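Local coordinates for protein Nrps/pks (Streptomyces albus, PDB 4OPE) that probably catalyses decarboxylative chain elongation as a ketosynthase domain of the trans-acyltransferase polyketide synthase that builds oxazolomycin, at residues T111-L116 / Y161-D166. Numbering follows the deposited sequence.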
loop_
_atom_site.group_PDB
_atom_site.type_symbol
_atom_site.label_atom_id
_atom_site.label_comp_id
_atom_site.label_asym_id
_atom_site.label_seq_id
_atom_site.Cartn_x
_atom_site.Cartn_y
_atom_site.Cartn_z
ATOM N N THR A 111 -12.458 -9.187 -21.860
ATOM C CA THR A 111 -13.539 -8.737 -21.048
ATOM C C THR A 111 -13.657 -7.222 -21.138
ATOM O O THR A 111 -13.048 -6.623 -22.010
ATOM C CB THR A 111 -13.356 -9.205 -19.589
ATOM O OG1 THR A 111 -14.602 -9.081 -18.901
ATOM C CG2 THR A 111 -12.327 -8.380 -18.877
ATOM N N SER A 112 -14.435 -6.639 -20.230
ATOM C CA SER A 112 -14.786 -5.229 -20.265
ATOM C C SER A 112 -15.353 -4.772 -18.925
ATOM O O SER A 112 -15.784 -5.600 -18.111
ATOM C CB SER A 112 -15.884 -5.018 -21.320
ATOM O OG SER A 112 -16.994 -5.869 -21.034
ATOM N N ARG A 113 -15.357 -3.455 -18.715
ATOM C CA ARG A 113 -16.066 -2.847 -17.589
ATOM C C ARG A 113 -17.424 -3.481 -17.382
ATOM O O ARG A 113 -17.769 -3.938 -16.265
ATOM C CB ARG A 113 -16.311 -1.381 -17.859
ATOM C CG ARG A 113 -15.037 -0.591 -17.804
ATOM C CD ARG A 113 -15.208 0.924 -17.853
ATOM N NE ARG A 113 -15.612 1.401 -19.160
ATOM C CZ ARG A 113 -15.813 2.674 -19.446
ATOM N NH1 ARG A 113 -15.645 3.595 -18.534
ATOM N NH2 ARG A 113 -16.150 3.017 -20.655
ATOM N N ALA A 114 -18.212 -3.489 -18.459
ATOM C CA ALA A 114 -19.596 -4.004 -18.396
ATOM C C ALA A 114 -19.688 -5.494 -18.089
ATOM O O ALA A 114 -20.518 -5.899 -17.332
ATOM C CB ALA A 114 -20.361 -3.676 -19.670
ATOM N N ALA A 115 -18.824 -6.305 -18.643
ATOM C CA ALA A 115 -18.845 -7.728 -18.327
ATOM C C ALA A 115 -18.495 -7.967 -16.871
ATOM O O ALA A 115 -18.982 -8.904 -16.263
ATOM C CB ALA A 115 -17.869 -8.483 -19.237
ATOM N N LEU A 116 -17.643 -7.111 -16.327
ATOM C CA LEU A 116 -17.173 -7.231 -14.945
ATOM C C LEU A 116 -18.074 -6.604 -13.935
ATOM O O LEU A 116 -17.849 -6.780 -12.740
ATOM C CB LEU A 116 -15.785 -6.594 -14.766
ATOM C CG LEU A 116 -14.667 -7.467 -15.313
ATOM C CD1 LEU A 116 -13.334 -6.726 -15.337
ATOM C CD2 LEU A 116 -14.578 -8.713 -14.479
ATOM N N TYR A 161 -12.525 4.128 -10.075
ATOM C CA TYR A 161 -13.593 5.014 -10.426
ATOM C C TYR A 161 -14.014 4.796 -11.873
ATOM O O TYR A 161 -15.167 4.516 -12.167
ATOM C CB TYR A 161 -13.137 6.431 -10.246
ATOM C CG TYR A 161 -14.022 7.408 -10.919
ATOM C CD1 TYR A 161 -15.303 7.662 -10.411
ATOM C CD2 TYR A 161 -13.598 8.094 -12.043
ATOM C CE1 TYR A 161 -16.144 8.576 -11.012
ATOM C CE2 TYR A 161 -14.435 8.987 -12.680
ATOM C CZ TYR A 161 -15.712 9.234 -12.166
ATOM O OH TYR A 161 -16.553 10.150 -12.775
ATOM N N PHE A 162 -13.053 4.890 -12.767
ATOM C CA PHE A 162 -13.294 4.853 -14.173
ATOM C C PHE A 162 -13.776 3.510 -14.655
ATOM O O PHE A 162 -14.541 3.449 -15.587
ATOM C CB PHE A 162 -12.023 5.230 -14.936
ATOM C CG PHE A 162 -12.189 5.220 -16.420
ATOM C CD1 PHE A 162 -12.836 6.271 -17.078
ATOM C CD2 PHE A 162 -11.728 4.155 -17.175
ATOM C CE1 PHE A 162 -12.976 6.270 -18.451
ATOM C CE2 PHE A 162 -11.880 4.138 -18.554
ATOM C CZ PHE A 162 -12.499 5.204 -19.193
ATOM N N PHE A 163 -13.303 2.423 -14.088
ATOM C CA PHE A 163 -13.734 1.095 -14.560
ATOM C C PHE A 163 -14.877 0.530 -13.747
ATOM O O PHE A 163 -15.331 -0.587 -14.006
ATOM C CB PHE A 163 -12.558 0.113 -14.468
ATOM C CG PHE A 163 -11.492 0.388 -15.454
ATOM C CD1 PHE A 163 -10.520 1.312 -15.196
ATOM C CD2 PHE A 163 -11.469 -0.287 -16.657
ATOM C CE1 PHE A 163 -9.516 1.550 -16.137
ATOM C CE2 PHE A 163 -10.475 -0.033 -17.600
ATOM C CZ PHE A 163 -9.510 0.903 -17.344
ATOM N N ASP A 164 -15.309 1.294 -12.752
ATOM C CA ASP A 164 -16.352 0.913 -11.839
ATOM C C ASP A 164 -15.994 -0.334 -11.066
ATOM O O ASP A 164 -16.712 -1.342 -11.081
ATOM C CB ASP A 164 -17.682 0.765 -12.581
ATOM C CG ASP A 164 -18.908 0.807 -11.643
ATOM O OD1 ASP A 164 -18.761 1.083 -10.427
ATOM O OD2 ASP A 164 -20.031 0.513 -12.119
ATOM N N PHE A 165 -14.849 -0.278 -10.410
ATOM C CA PHE A 165 -14.408 -1.389 -9.585
ATOM C C PHE A 165 -14.646 -1.034 -8.117
ATOM O O PHE A 165 -14.000 -0.132 -7.560
ATOM C CB PHE A 165 -12.922 -1.702 -9.847
ATOM C CG PHE A 165 -12.625 -2.243 -11.221
ATOM C CD1 PHE A 165 -13.603 -2.873 -11.975
ATOM C CD2 PHE A 165 -11.345 -2.129 -11.749
ATOM C CE1 PHE A 165 -13.320 -3.357 -13.229
ATOM C CE2 PHE A 165 -11.047 -2.626 -12.981
ATOM C CZ PHE A 165 -12.036 -3.233 -13.737
ATOM N N ASP A 166 -15.594 -1.716 -7.491
ATOM C CA ASP A 166 -16.032 -1.304 -6.155
ATOM C C ASP A 166 -15.577 -2.294 -5.090
ATOM O O ASP A 166 -16.081 -2.333 -4.007
ATOM C CB ASP A 166 -17.547 -1.001 -6.133
ATOM C CG ASP A 166 -18.426 -2.224 -6.411
ATOM O OD1 ASP A 166 -17.900 -3.364 -6.609
ATOM O OD2 ASP A 166 -19.678 -2.025 -6.423
HETATM O O HOH W 1 -16.811 -3.053 -13.623
#
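R113, in the first turn of the short helix 113-116, meets F163 of helix 152-163, their CA atoms 5.5 Å apart. Both segments belong to the N-terminal half of the thiolase-type ketosynthase fold. D164, the first residue to leave helical phi/psi, has positive phi and forms a Schellman motif. S112 is the N-cap of the shorter helix, and its OG accepts from A115 N. R113 carries most of the contact. Its NH1 donates to F162 O at 3.2 Å, in the guanidinium plane and nearly along the C=O axis. The guanidinium also lies over one face of the F162 ring, planes 24° apart, in an off-centre cation-pi stack. A bend at chi3 (-72°) turns the group there, while CD packs on F163 CA at 3.6 Å. NH2 forms a salt bridge with E492. A leucine in place of R113 would probably leave F162 O and E492 without this charged partner and the F162 face without its stack. A water sits 2.9 Å from both R113 O and F163 O and bridges the two backbones. Further along, L116 CD1 touches F165 CE1 at 4.0 Å.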